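PDB 4PYR: putative branched-chain amino acid ABC transporter, which is probably an LppC-type lipoprotein with a periplasmic-binding-protein fold that binds glutathione and may regulate enzyme activity. Local coordinates for residues Val2-Ile7 with Ala36-Val41; Val6-Glu11 with Val21-Val26; Ala28-Asp33 with Asp256-Ala261; Asn61-Pro66 with Val79-Leu84; Ile220-Phe225 with Leu250-Ile255. One frame throughout, in Å; residues are numbered along the deposited sequence.

Contact 1: Val2-Ile7 with Ala36-Val41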
# COMPACT_ATOMS: atom_id res chain seq x y z
N VAL A 2 -23.13 3.98 13.26
CA VAL A 2 -22.39 3.87 11.99
C VAL A 2 -22.84 2.65 11.19
O VAL A 2 -22.83 1.49 11.70
CB VAL A 2 -20.87 3.85 12.19
CG1 VAL A 2 -20.13 3.84 10.85
CG2 VAL A 2 -20.43 5.04 13.05
N ARG A 3 -23.28 2.94 9.97
CA ARG A 3 -23.66 1.94 9.00
C ARG A 3 -22.76 2.07 7.77
O ARG A 3 -22.76 3.04 7.08
CB ARG A 3 -25.15 2.04 8.64
CG ARG A 3 -26.06 1.86 9.85
CD ARG A 3 -27.16 0.80 9.72
NE ARG A 3 -27.59 0.52 8.35
CZ ARG A 3 -28.63 1.06 7.73
NH1 ARG A 3 -28.87 0.70 6.48
NH2 ARG A 3 -29.42 1.95 8.33
N ILE A 4 -21.93 1.08 7.55
CA ILE A 4 -20.93 1.16 6.48
C ILE A 4 -21.40 0.37 5.28
O ILE A 4 -21.67 -0.81 5.39
CB ILE A 4 -19.59 0.53 6.93
CG1 ILE A 4 -19.07 1.21 8.22
CG2 ILE A 4 -18.51 0.61 5.84
CD1 ILE A 4 -17.83 0.52 8.79
N GLY A 5 -21.47 1.00 4.12
CA GLY A 5 -21.79 0.25 2.92
C GLY A 5 -20.48 -0.23 2.37
O GLY A 5 -19.56 0.54 2.19
N VAL A 6 -20.39 -1.55 2.18
CA VAL A 6 -19.16 -2.18 1.66
C VAL A 6 -19.47 -2.58 0.22
O VAL A 6 -20.17 -3.54 -0.02
CB VAL A 6 -18.76 -3.39 2.51
CG1 VAL A 6 -17.39 -3.89 2.01
CG2 VAL A 6 -18.70 -3.05 3.98
N ILE A 7 -19.00 -1.77 -0.73
CA ILE A 7 -19.40 -1.83 -2.12
C ILE A 7 -18.17 -2.19 -2.94
O ILE A 7 -17.35 -1.35 -3.30
CB ILE A 7 -19.97 -0.45 -2.56
CG1 ILE A 7 -21.13 -0.13 -1.62
CG2 ILE A 7 -20.47 -0.54 -3.97
CD1 ILE A 7 -21.88 1.15 -1.90
N ALA A 36 -19.76 -0.55 14.27
CA ALA A 36 -20.55 -0.28 13.07
C ALA A 36 -21.29 -1.53 12.59
O ALA A 36 -20.89 -2.68 12.86
CB ALA A 36 -19.68 0.24 11.93
N GLU A 37 -22.34 -1.27 11.82
CA GLU A 37 -23.07 -2.29 11.09
C GLU A 37 -22.62 -2.28 9.65
O GLU A 37 -22.39 -1.24 9.10
CB GLU A 37 -24.56 -2.01 11.15
CG GLU A 37 -25.43 -3.09 10.53
CD GLU A 37 -26.90 -2.97 10.90
OE1 GLU A 37 -27.23 -2.37 11.96
OE2 GLU A 37 -27.75 -3.49 10.13
N LEU A 38 -22.46 -3.46 9.05
CA LEU A 38 -22.11 -3.54 7.65
C LEU A 38 -23.36 -3.75 6.77
O LEU A 38 -24.26 -4.52 7.10
CB LEU A 38 -21.14 -4.71 7.43
CG LEU A 38 -19.85 -4.71 8.24
CD1 LEU A 38 -18.97 -5.94 7.87
CD2 LEU A 38 -19.05 -3.46 8.04
N TYR A 39 -23.35 -3.09 5.62
CA TYR A 39 -24.33 -3.30 4.55
C TYR A 39 -23.49 -3.68 3.34
O TYR A 39 -22.70 -2.90 2.85
CB TYR A 39 -25.11 -1.99 4.33
CG TYR A 39 -26.00 -1.93 3.12
CD1 TYR A 39 -25.48 -1.82 1.83
CD2 TYR A 39 -27.38 -1.93 3.27
CE1 TYR A 39 -26.31 -1.73 0.71
CE2 TYR A 39 -28.22 -1.85 2.15
CZ TYR A 39 -27.68 -1.75 0.89
OH TYR A 39 -28.51 -1.65 -0.22
N SER A 40 -23.60 -4.93 2.91
CA SER A 40 -22.68 -5.42 1.89
C SER A 40 -23.43 -5.61 0.61
O SER A 40 -24.47 -6.23 0.57
CB SER A 40 -22.12 -6.77 2.34
OG SER A 40 -21.37 -6.58 3.54
N VAL A 41 -22.89 -5.02 -0.46
CA VAL A 41 -23.45 -5.25 -1.77
C VAL A 41 -22.31 -5.35 -2.79
O VAL A 41 -21.25 -4.73 -2.66
CB VAL A 41 -24.44 -4.15 -2.13
CG1 VAL A 41 -23.70 -2.86 -2.32
CG2 VAL A 41 -25.26 -4.51 -3.37
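The guanidinium of Arg3 has the ring of Tyr39 at its edge, where NH1 approaches Tyr39 CD2 to 4.4 Å, while the carboxylate of Glu37 stands alongside with its plane turned 40° from that of the guanidinium. No N-H of Arg3 points at Glu37, whose nearer oxygen OE2 lies 4.4 Å from Arg3 NE and well outside the guanidinium plane; the two are opposite charges near each other without a directed bond, and the true salt-bridge partner of Arg3 is Asp58. The two strands belong to the first beta-alpha-beta unit of a Rossmann-like parallel sheet, with 36-42 at its border and 2-8 next to it. They run parallel, paired from Arg3 with Glu37 to Ile7 with Val41. Ile4 donates its N-H to Glu37 O and accepts Tyr39 N at its carbonyl; Val6 does the same with Tyr39 O and Val41, the longest of these bonds being Val41 N to Val6 O at 3.1 Å. On the face that carries Ile4, Val6 and Leu38, helix 16-33 packs on Leu38, and Ile4 CD1 touches Tyr258 and Ala261; Leu38 bends inward to bring CD2 within 4.1 Å of Val6 CG2. The other face, with Tyr39 and Ile7, meets helix 48-57. With chi1 at 68°, Val41 CG1 sits between its backbone N and carbonyl carbon, from where it lies 3.8 Å from Ile7 CG1.

Contact 2: Val6-Glu11 with Val21-Val26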
# COMPACT_ATOMS: atom_id res chain seq x y z
N VAL A 6 -20.39 -1.55 2.18
CA VAL A 6 -19.16 -2.18 1.66
C VAL A 6 -19.47 -2.58 0.22
O VAL A 6 -20.17 -3.54 -0.02
CB VAL A 6 -18.76 -3.39 2.51
CG1 VAL A 6 -17.39 -3.89 2.01
CG2 VAL A 6 -18.70 -3.05 3.98
N ILE A 7 -19.00 -1.77 -0.73
CA ILE A 7 -19.40 -1.83 -2.12
C ILE A 7 -18.17 -2.19 -2.94
O ILE A 7 -17.35 -1.35 -3.30
CB ILE A 7 -19.97 -0.45 -2.56
CG1 ILE A 7 -21.13 -0.13 -1.62
CG2 ILE A 7 -20.47 -0.54 -3.97
CD1 ILE A 7 -21.88 1.15 -1.90
N LEU A 8 -18.07 -3.49 -3.24
CA LEU A 8 -16.88 -4.06 -3.87
C LEU A 8 -17.33 -5.00 -4.98
O LEU A 8 -18.46 -5.44 -5.01
CB LEU A 8 -16.03 -4.78 -2.86
CG LEU A 8 -15.45 -3.91 -1.74
CD1 LEU A 8 -14.76 -4.74 -0.66
CD2 LEU A 8 -14.50 -2.84 -2.27
N PRO A 9 -16.42 -5.28 -5.94
CA PRO A 9 -16.75 -6.18 -7.04
C PRO A 9 -17.16 -7.58 -6.60
O PRO A 9 -16.65 -8.06 -5.60
CB PRO A 9 -15.45 -6.23 -7.86
CG PRO A 9 -14.72 -4.98 -7.51
CD PRO A 9 -15.08 -4.69 -6.09
N ALA A 10 -18.09 -8.19 -7.35
CA ALA A 10 -18.48 -9.58 -7.15
C ALA A 10 -17.33 -10.55 -7.48
O ALA A 10 -16.36 -10.22 -8.15
CB ALA A 10 -19.68 -9.91 -8.02
N GLU A 11 -17.44 -11.75 -6.97
CA GLU A 11 -16.46 -12.81 -7.30
C GLU A 11 -15.93 -12.88 -8.77
O GLU A 11 -14.72 -13.02 -8.96
CB GLU A 11 -17.02 -14.16 -6.86
CG GLU A 11 -16.87 -14.40 -5.37
CD GLU A 11 -15.63 -15.21 -4.99
OE1 GLU A 11 -14.99 -15.80 -5.89
OE2 GLU A 11 -15.33 -15.30 -3.78
N VAL A 21 -11.06 -10.95 -0.33
CA VAL A 21 -10.06 -10.83 0.74
C VAL A 21 -10.19 -9.52 1.51
O VAL A 21 -10.19 -9.52 2.75
CB VAL A 21 -8.62 -11.11 0.19
CG1 VAL A 21 -7.62 -11.00 1.32
CG2 VAL A 21 -8.53 -12.51 -0.46
N VAL A 22 -10.37 -8.44 0.77
CA VAL A 22 -10.64 -7.17 1.42
C VAL A 22 -11.88 -7.27 2.31
O VAL A 22 -11.85 -6.82 3.48
CB VAL A 22 -10.81 -6.07 0.39
CG1 VAL A 22 -11.25 -4.77 1.04
CG2 VAL A 22 -9.52 -5.82 -0.41
N ARG A 23 -12.96 -7.83 1.77
CA ARG A 23 -14.18 -8.01 2.56
C ARG A 23 -13.91 -8.78 3.85
O ARG A 23 -14.47 -8.45 4.90
CB ARG A 23 -15.27 -8.75 1.76
CG ARG A 23 -16.04 -7.90 0.79
CD ARG A 23 -17.28 -8.60 0.30
NE ARG A 23 -17.85 -7.94 -0.84
CZ ARG A 23 -18.66 -6.88 -0.75
NH1 ARG A 23 -19.00 -6.39 0.44
NH2 ARG A 23 -19.14 -6.33 -1.84
N SER A 24 -13.07 -9.80 3.77
CA SER A 24 -12.83 -10.65 4.94
C SER A 24 -12.10 -9.84 6.02
O SER A 24 -12.28 -10.08 7.20
CB SER A 24 -12.07 -11.94 4.56
OG SER A 24 -10.71 -11.70 4.23
N GLY A 25 -11.29 -8.87 5.61
CA GLY A 25 -10.62 -8.01 6.56
C GLY A 25 -11.58 -7.01 7.19
O GLY A 25 -11.51 -6.76 8.39
N VAL A 26 -12.43 -6.40 6.36
CA VAL A 26 -13.47 -5.51 6.86
C VAL A 26 -14.32 -6.20 7.89
O VAL A 26 -14.57 -5.63 8.99
CB VAL A 26 -14.39 -4.97 5.73
CG1 VAL A 26 -15.52 -4.11 6.30
CG2 VAL A 26 -13.59 -4.18 4.70
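A helix laid over the end of a parallel strand, tied to it by one arginine, is what Val6-Leu8 and Val21-Val26 form at the start of the Rossmann-like lobe. Strand 2-8, helix 16-33 and strand 36-42 make a beta-alpha-beta crossover, and the helix returns almost antiparallel to the strand, at 169°, with the axes of strand 6-8 and helix 21-26 10.1 Å apart at closest. Arg23 has the largest share of the contact. Its aliphatic chain runs out almost straight (chi2 and chi3 both -167°) and slides past Val6 and Leu8, carrying the guanidinium from the helix to the strand backbone. There NH1 donates to Val6 O over 3.1 Å, approaching from above the carbonyl plane rather than along a lone pair. NH2 adds weak bonds to Val6 O and Leu8 O, and its stronger partner is Val41 O of the neighbouring strand. One side chain thus bridges the carbonyls of two adjacent strands near their C-terminal ends, with NH1 and NH2 bonded to main-chain oxygens. Leu8 covers one face of the guanidinium with its CB, which lies 3.6 Å from Arg23 NH2, while Leu8 CD1 rests against the aliphatic part of the arginine at Arg23 CG, 3.7 Å away. Apolar contacts flank this polar centre. Val6 and Val26 meet tip to tip, CG2 to CG1. Leu8 and Val22 cross at about a right angle, and Leu8 CD1 comes within 3.9 Å of Val22 CG1.

Contact 3: Ala28-Asp33 with Asp256-Ala261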
# COMPACT_ATOMS: atom_id res chain seq x y z
N ALA A 28 -13.58 -8.99 9.65
CA ALA A 28 -12.76 -9.30 10.85
C ALA A 28 -12.69 -8.08 11.82
O ALA A 28 -12.82 -8.22 13.04
CB ALA A 28 -11.35 -9.72 10.45
N ALA A 29 -12.48 -6.89 11.27
CA ALA A 29 -12.35 -5.70 12.07
C ALA A 29 -13.73 -5.35 12.69
O ALA A 29 -13.80 -4.95 13.85
CB ALA A 29 -11.83 -4.56 11.22
N ALA A 30 -14.81 -5.50 11.91
CA ALA A 30 -16.14 -5.25 12.44
C ALA A 30 -16.49 -6.16 13.61
O ALA A 30 -17.09 -5.74 14.61
CB ALA A 30 -17.19 -5.41 11.34
N GLN A 31 -16.12 -7.43 13.52
CA GLN A 31 -16.39 -8.35 14.60
C GLN A 31 -15.64 -8.01 15.90
O GLN A 31 -16.17 -8.19 16.97
CB GLN A 31 -16.08 -9.77 14.13
CG GLN A 31 -17.12 -10.23 13.14
CD GLN A 31 -16.76 -11.52 12.44
OE1 GLN A 31 -15.88 -12.26 12.89
NE2 GLN A 31 -17.45 -11.80 11.32
N VAL A 32 -14.44 -7.48 15.78
CA VAL A 32 -13.64 -7.11 16.93
C VAL A 32 -14.12 -5.78 17.49
O VAL A 32 -14.43 -5.67 18.66
CB VAL A 32 -12.17 -7.01 16.58
CG1 VAL A 32 -11.39 -6.42 17.73
CG2 VAL A 32 -11.61 -8.38 16.28
N ASP A 33 -14.17 -4.78 16.63
CA ASP A 33 -14.39 -3.43 17.11
C ASP A 33 -15.84 -3.15 17.43
O ASP A 33 -16.10 -2.36 18.33
CB ASP A 33 -13.92 -2.45 16.02
CG ASP A 33 -12.42 -2.33 15.93
OD1 ASP A 33 -11.66 -2.99 16.68
OD2 ASP A 33 -12.01 -1.51 15.13
N ASP A 256 -7.98 -1.87 7.98
CA ASP A 256 -7.85 -0.38 8.09
C ASP A 256 -8.97 0.38 7.38
O ASP A 256 -9.31 1.49 7.83
CB ASP A 256 -6.50 0.09 7.60
CG ASP A 256 -5.39 -0.11 8.62
OD1 ASP A 256 -5.64 -0.50 9.78
OD2 ASP A 256 -4.25 0.17 8.26
N ALA A 257 -9.56 -0.19 6.33
CA ALA A 257 -10.69 0.49 5.62
C ALA A 257 -11.88 0.59 6.60
O ALA A 257 -12.54 1.63 6.68
CB ALA A 257 -11.07 -0.27 4.35
N TYR A 258 -12.17 -0.52 7.30
CA TYR A 258 -13.18 -0.53 8.31
C TYR A 258 -12.87 0.57 9.35
O TYR A 258 -13.75 1.38 9.67
CB TYR A 258 -13.24 -1.86 9.03
CG TYR A 258 -14.21 -1.78 10.18
CD1 TYR A 258 -15.52 -2.08 10.00
CD2 TYR A 258 -13.80 -1.43 11.48
CE1 TYR A 258 -16.43 -2.04 11.07
CE2 TYR A 258 -14.69 -1.37 12.53
CZ TYR A 258 -16.00 -1.66 12.32
OH TYR A 258 -16.92 -1.56 13.35
N ARG A 259 -11.62 0.61 9.85
CA ARG A 259 -11.28 1.53 10.92
C ARG A 259 -11.40 2.97 10.50
O ARG A 259 -11.90 3.79 11.26
CB ARG A 259 -9.91 1.25 11.48
CG ARG A 259 -9.80 -0.19 12.06
CD ARG A 259 -8.37 -0.62 12.44
NE ARG A 259 -7.79 0.23 13.48
CZ ARG A 259 -6.52 0.52 13.63
NH1 ARG A 259 -5.59 0.07 12.79
NH2 ARG A 259 -6.14 1.27 14.65
N LEU A 260 -10.90 3.26 9.30
CA LEU A 260 -11.02 4.63 8.74
C LEU A 260 -12.45 5.02 8.47
O LEU A 260 -12.84 6.17 8.76
CB LEU A 260 -10.23 4.78 7.46
CG LEU A 260 -8.76 4.99 7.57
CD1 LEU A 260 -8.20 5.03 6.14
CD2 LEU A 260 -8.45 6.27 8.28
N ALA A 261 -13.24 4.10 7.94
CA ALA A 261 -14.66 4.37 7.69
C ALA A 261 -15.36 4.78 8.95
O ALA A 261 -16.13 5.76 8.95
CB ALA A 261 -15.34 3.16 7.09
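Ala29 and Tyr258 mark the nearest backbone approach, with CA atoms 6.4 Å apart, between two helical segments whose axes approach to 9.1 Å with their N-to-C directions 53° apart. The small alanines of 28-33 let the tyrosine ring lie flat against the helix. Its CG is anti to the backbone N (chi1 174°), which sends the ring straight across to the other helix. One face of Tyr258 lies over the main chain, with Ala29 C and Ala30 N above its centre, so a peptide unit rather than another ring covers the aromatic surface. The methyl groups close round the ring: Ala29 CB stands 3.7 Å from Tyr258 CD2, and Ala30 CB is 3.5 Å from Tyr258 CE1. Asp33 slides past the ring in the opposite direction, its carboxylate plane at 57° to the ring, and its CB touches Tyr258 CE2 at 3.7 Å. The polar ends find partners beyond this pair of segments. Tyr258 OH bonds to Ser35, just after helix 16-33, while Asp33 OD2 bonds to the hydroxyl of Tyr236. Within its own helix Arg259 NH1 reaches back one turn to Asp256 OD1 in a 3.1 Å salt bridge, and its NH2 forms another with Asp276. Both hold the guanidinium, whose NE stays 4.9 Å from Asp33 OD2, too far for a salt bridge. The two helices lie on one side of the first parallel sheet: Ala30 rests on Leu38 and Tyr258 on Ala36 of strand 36-42, while Ala257 and Ala261 pack on strand 62-64.

Contact 4: Asn61-Pro66 with Val79-Leu84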
# COMPACT_ATOMS: atom_id res chain seq x y z
N ASN A 61 -24.06 5.53 6.14
CA ASN A 61 -23.45 6.85 6.34
C ASN A 61 -21.96 6.97 6.06
O ASN A 61 -21.40 8.05 6.23
CB ASN A 61 -23.83 7.41 7.71
CG ASN A 61 -23.66 6.41 8.83
OD1 ASN A 61 -22.84 5.53 8.73
ND2 ASN A 61 -24.45 6.54 9.88
N VAL A 62 -21.32 5.86 5.62
CA VAL A 62 -19.98 5.92 5.06
C VAL A 62 -19.86 4.67 4.17
O VAL A 62 -20.59 3.72 4.36
CB VAL A 62 -18.94 5.85 6.20
CG1 VAL A 62 -19.16 4.61 7.05
CG2 VAL A 62 -17.51 6.00 5.73
N VAL A 63 -19.01 4.76 3.17
CA VAL A 63 -18.82 3.67 2.21
C VAL A 63 -17.36 3.30 2.10
O VAL A 63 -16.49 4.16 2.16
CB VAL A 63 -19.41 4.07 0.84
CG1 VAL A 63 -18.90 3.17 -0.28
CG2 VAL A 63 -20.93 4.03 0.88
N ILE A 64 -17.12 1.98 2.04
CA ILE A 64 -15.82 1.41 1.66
C ILE A 64 -15.99 0.89 0.24
O ILE A 64 -16.92 0.13 -0.03
CB ILE A 64 -15.41 0.25 2.58
CG1 ILE A 64 -15.12 0.84 3.97
CG2 ILE A 64 -14.19 -0.49 2.00
CD1 ILE A 64 -15.03 -0.25 5.04
N GLY A 65 -15.11 1.35 -0.65
CA GLY A 65 -15.23 1.05 -2.05
C GLY A 65 -15.46 2.32 -2.83
O GLY A 65 -15.71 3.37 -2.25
N PRO A 66 -15.37 2.22 -4.15
CA PRO A 66 -15.13 1.03 -4.97
C PRO A 66 -13.65 0.66 -5.10
O PRO A 66 -12.76 1.28 -4.52
CB PRO A 66 -15.64 1.43 -6.37
CG PRO A 66 -16.05 2.84 -6.30
CD PRO A 66 -15.61 3.40 -4.98
N VAL A 79 -21.07 11.02 -5.19
CA VAL A 79 -20.62 10.76 -3.81
C VAL A 79 -21.21 11.79 -2.87
O VAL A 79 -21.04 13.03 -3.05
CB VAL A 79 -19.08 10.66 -3.68
CG1 VAL A 79 -18.61 10.77 -2.23
CG2 VAL A 79 -18.63 9.32 -4.27
N THR A 80 -21.99 11.29 -1.92
CA THR A 80 -22.68 12.18 -0.98
C THR A 80 -22.47 11.84 0.49
O THR A 80 -22.85 12.62 1.35
CB THR A 80 -24.18 12.16 -1.21
OG1 THR A 80 -24.63 10.81 -1.10
CG2 THR A 80 -24.53 12.75 -2.57
N VAL A 81 -21.90 10.68 0.77
CA VAL A 81 -21.42 10.36 2.11
C VAL A 81 -19.91 10.06 2.01
O VAL A 81 -19.40 9.76 0.92
CB VAL A 81 -22.16 9.17 2.74
CG1 VAL A 81 -23.63 9.42 2.80
CG2 VAL A 81 -21.82 7.83 2.06
N PRO A 82 -19.18 10.21 3.13
CA PRO A 82 -17.75 9.94 3.08
C PRO A 82 -17.52 8.60 2.47
O PRO A 82 -18.14 7.62 2.90
CB PRO A 82 -17.34 10.02 4.54
CG PRO A 82 -18.34 10.89 5.19
CD PRO A 82 -19.63 10.54 4.49
N THR A 83 -16.66 8.56 1.45
CA THR A 83 -16.46 7.34 0.68
C THR A 83 -14.99 7.07 0.54
O THR A 83 -14.23 7.91 0.10
CB THR A 83 -17.17 7.49 -0.67
OG1 THR A 83 -18.54 7.70 -0.41
CG2 THR A 83 -17.01 6.30 -1.53
N LEU A 84 -14.61 5.87 1.01
CA LEU A 84 -13.22 5.45 1.01
C LEU A 84 -13.00 4.48 -0.13
O LEU A 84 -13.14 3.25 0.03
CB LEU A 84 -12.85 4.81 2.36
CG LEU A 84 -11.38 4.55 2.48
CD1 LEU A 84 -10.52 5.79 2.61
CD2 LEU A 84 -11.22 3.64 3.70
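Leu84, Val63 and Pro82 give up the most surface where strand 62-64 lies beside the chain entering strand 83-85. Leu84 turns both N-H and carbonyl toward residues 63-65: its N-H runs almost straight (175°) to Val63 O at 2.8 Å, and its carbonyl accepts Gly65 N, which arrives from above the carbonyl plane. Leu84 CB touches Val63 O. Val63 returns a third bond through its N to Pro82 O, 3.0 Å away and in the carbonyl plane. Its two methyls take different neighbours: CG1 lies alongside Thr83 CG2 at 3.9 Å, whereas CG2 meets Val81 CG2, the two valines crossing at about a right angle. These are neighbouring parallel strands of the Rossmann-like sheet, linked by helix 69-75 in a beta-alpha-beta unit. Pro82 sits just before strand 83-85, its CD against Asn61 O at 3.5 Å and its carbonyl oxygen 3.3 Å from Val62 CG2. Thr83 keeps its hydroxyl for Val81 O and for Tyr52 of helix 48-57, and puts its methyl across the contact: with CG2 anti to the backbone N (chi1 -61° for OG1), that methyl approaches Gly65 O at 3.3 Å, beside the cis peptide that joins Gly65 to Pro66.

Contact 5: Ile220-Phe225 with Leu250-Ile255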
# COMPACT_ATOMS: atom_id res chain seq x y z
N ILE A 220 10.89 -1.98 4.15
CA ILE A 220 9.71 -1.41 4.81
C ILE A 220 8.50 -2.18 4.38
O ILE A 220 8.39 -2.64 3.24
CB ILE A 220 9.56 0.12 4.53
CG1 ILE A 220 9.53 0.42 3.04
CG2 ILE A 220 10.72 0.89 5.17
CD1 ILE A 220 9.24 1.88 2.74
N ASP A 221 7.58 -2.36 5.32
CA ASP A 221 6.34 -3.06 5.05
C ASP A 221 5.36 -2.74 6.18
O ASP A 221 5.69 -2.02 7.11
CB ASP A 221 6.58 -4.59 4.95
CG ASP A 221 5.58 -5.31 4.05
OD1 ASP A 221 4.53 -4.79 3.71
OD2 ASP A 221 5.89 -6.47 3.65
N MSE A 222 4.18 -3.30 6.09
CA MSE A 222 3.13 -3.11 7.05
C MSE A 222 3.46 -3.53 8.46
O MSE A 222 4.05 -4.57 8.67
CB MSE A 222 1.94 -3.95 6.67
CG MSE A 222 1.39 -3.58 5.32
SE MSE A 222 -0.29 -4.56 5.15
CE MSE A 222 -0.79 -3.57 3.50
N PRO A 223 3.01 -2.76 9.46
CA PRO A 223 2.99 -3.24 10.87
C PRO A 223 2.38 -4.63 11.00
O PRO A 223 2.84 -5.45 11.83
CB PRO A 223 2.13 -2.20 11.59
CG PRO A 223 2.38 -0.98 10.80
CD PRO A 223 2.44 -1.40 9.35
N TRP A 224 1.39 -4.91 10.15
CA TRP A 224 0.72 -6.20 10.17
C TRP A 224 1.72 -7.38 10.12
O TRP A 224 1.48 -8.43 10.77
CB TRP A 224 -0.26 -6.28 9.01
CG TRP A 224 -1.10 -7.52 9.02
CD1 TRP A 224 -1.07 -8.55 8.11
CD2 TRP A 224 -2.14 -7.83 9.94
NE1 TRP A 224 -2.02 -9.49 8.44
CE2 TRP A 224 -2.70 -9.06 9.56
CE3 TRP A 224 -2.64 -7.20 11.07
CZ2 TRP A 224 -3.70 -9.68 10.27
CZ3 TRP A 224 -3.66 -7.81 11.77
CH2 TRP A 224 -4.18 -9.01 11.37
N PHE A 225 2.80 -7.21 9.35
CA PHE A 225 3.86 -8.22 9.26
C PHE A 225 5.03 -7.95 10.21
O PHE A 225 5.63 -8.89 10.78
CB PHE A 225 4.43 -8.27 7.82
CG PHE A 225 3.38 -8.56 6.76
CD1 PHE A 225 2.64 -9.70 6.78
CD2 PHE A 225 3.17 -7.66 5.75
CE1 PHE A 225 1.70 -9.95 5.79
CE2 PHE A 225 2.20 -7.88 4.78
CZ PHE A 225 1.48 -9.03 4.79
N LEU A 250 -4.04 -7.35 1.39
CA LEU A 250 -5.42 -6.93 1.09
C LEU A 250 -6.34 -7.17 2.27
O LEU A 250 -7.27 -6.42 2.50
CB LEU A 250 -6.00 -7.61 -0.14
CG LEU A 250 -5.25 -7.36 -1.45
CD1 LEU A 250 -5.73 -8.32 -2.53
CD2 LEU A 250 -5.44 -5.90 -1.88
N TYR A 251 -6.09 -8.21 3.04
CA TYR A 251 -6.84 -8.46 4.28
C TYR A 251 -6.60 -7.31 5.27
O TYR A 251 -7.57 -6.75 5.86
CB TYR A 251 -6.37 -9.80 4.87
CG TYR A 251 -6.98 -10.19 6.20
CD1 TYR A 251 -8.23 -10.82 6.27
CD2 TYR A 251 -6.30 -9.96 7.40
CE1 TYR A 251 -8.77 -11.23 7.49
CE2 TYR A 251 -6.84 -10.33 8.64
CZ TYR A 251 -8.06 -10.98 8.69
OH TYR A 251 -8.60 -11.38 9.90
N ALA A 252 -5.34 -6.92 5.42
CA ALA A 252 -4.96 -5.85 6.31
C ALA A 252 -5.56 -4.55 5.79
O ALA A 252 -5.97 -3.71 6.58
CB ALA A 252 -3.45 -5.74 6.46
N LEU A 253 -5.61 -4.39 4.48
CA LEU A 253 -6.21 -3.19 3.88
C LEU A 253 -7.67 -3.12 4.31
O LEU A 253 -8.18 -2.02 4.61
CB LEU A 253 -6.07 -3.26 2.34
CG LEU A 253 -6.65 -2.06 1.59
CD1 LEU A 253 -5.87 -0.82 1.89
CD2 LEU A 253 -6.65 -2.38 0.10
N GLY A 254 -8.35 -4.25 4.30
CA GLY A 254 -9.74 -4.34 4.77
C GLY A 254 -9.94 -3.91 6.21
O GLY A 254 -10.89 -3.16 6.55
N ILE A 255 -9.02 -4.36 7.07
CA ILE A 255 -9.09 -3.97 8.48
C ILE A 255 -9.00 -2.46 8.55
O ILE A 255 -9.83 -1.83 9.23
CB ILE A 255 -7.95 -4.60 9.29
CG1 ILE A 255 -8.23 -6.11 9.41
CG2 ILE A 255 -7.77 -3.92 10.64
CD1 ILE A 255 -7.09 -6.88 9.99
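With chi1 at -174°, Trp224 projects its indole away from its own backbone N and over residues 250-255 of helix 245-265, where Tyr251, with chi1 at 177°, directs its ring to the rim of the indole. The indole is received by three residues on this surface. Ala252 CB lies over one face, 4.1 Å from the centroid of the five-membered ring in a CH-pi contact. Ile255 CD1 serves the six-membered ring, off-centre and 4.3 Å from its centroid, with the two side chains crossing at about a right angle. Trp224 CZ2 meets the edge of the Tyr251 ring near CE2 at 3.6 Å, the planes oblique at 47°, with the centroids of the Tyr251 ring and the six-membered ring 5.8 Å apart. The polar ends are held outside the two segments: Trp224 NE1 donates to Glu248, Tyr251 OH bonds to Pro237 O, and Arg238 makes a cation-pi contact with the indole. Selenomethionine Met222 takes the N-cap position of helix 223-226. Its chain is extended beyond CG, and its SE reaches Ala252 CB at 3.6 Å, so that one methyl group touches both the selenium and the indole. Just before it, Asp221 OD1 accepts Met222 N at 2.8 Å. Met222 also packs on Leu104, a glutathione-binding residue, and Leu253 of helix 245-265 lines the glutathione pocket. Strand 218-220 belongs to the second sheet while helix 245-265 packs on the first, so the contact lies where the chain crosses between the two lobes, beside the ligand cleft, as expected for a type I periplasmic-binding fold.

Contacts 1, 2 and 4 share one parallel sheet. Contact 1 and contact 4 are joined through strands 2-8 and 62-64, where Gly5 O accepts Ile64 N at 2.8 Å, and contact 2 is tied to contact 1 by Arg23 NH2 and Val41 O, also 2.8 Å apart. Contacts 3 and 5 use successive turns of helix 245-265. Contact 3 brings it against helix 16-33 and over strand 62-64 of contact 4, while contact 5 carries it towards the second lobe. The bound glutathione lies about 7 Å from the Val22 side chain in contact 2 and touches Leu253 in contact 5, whereas the Val6 side chain of contact 1 is about 14 Å from it.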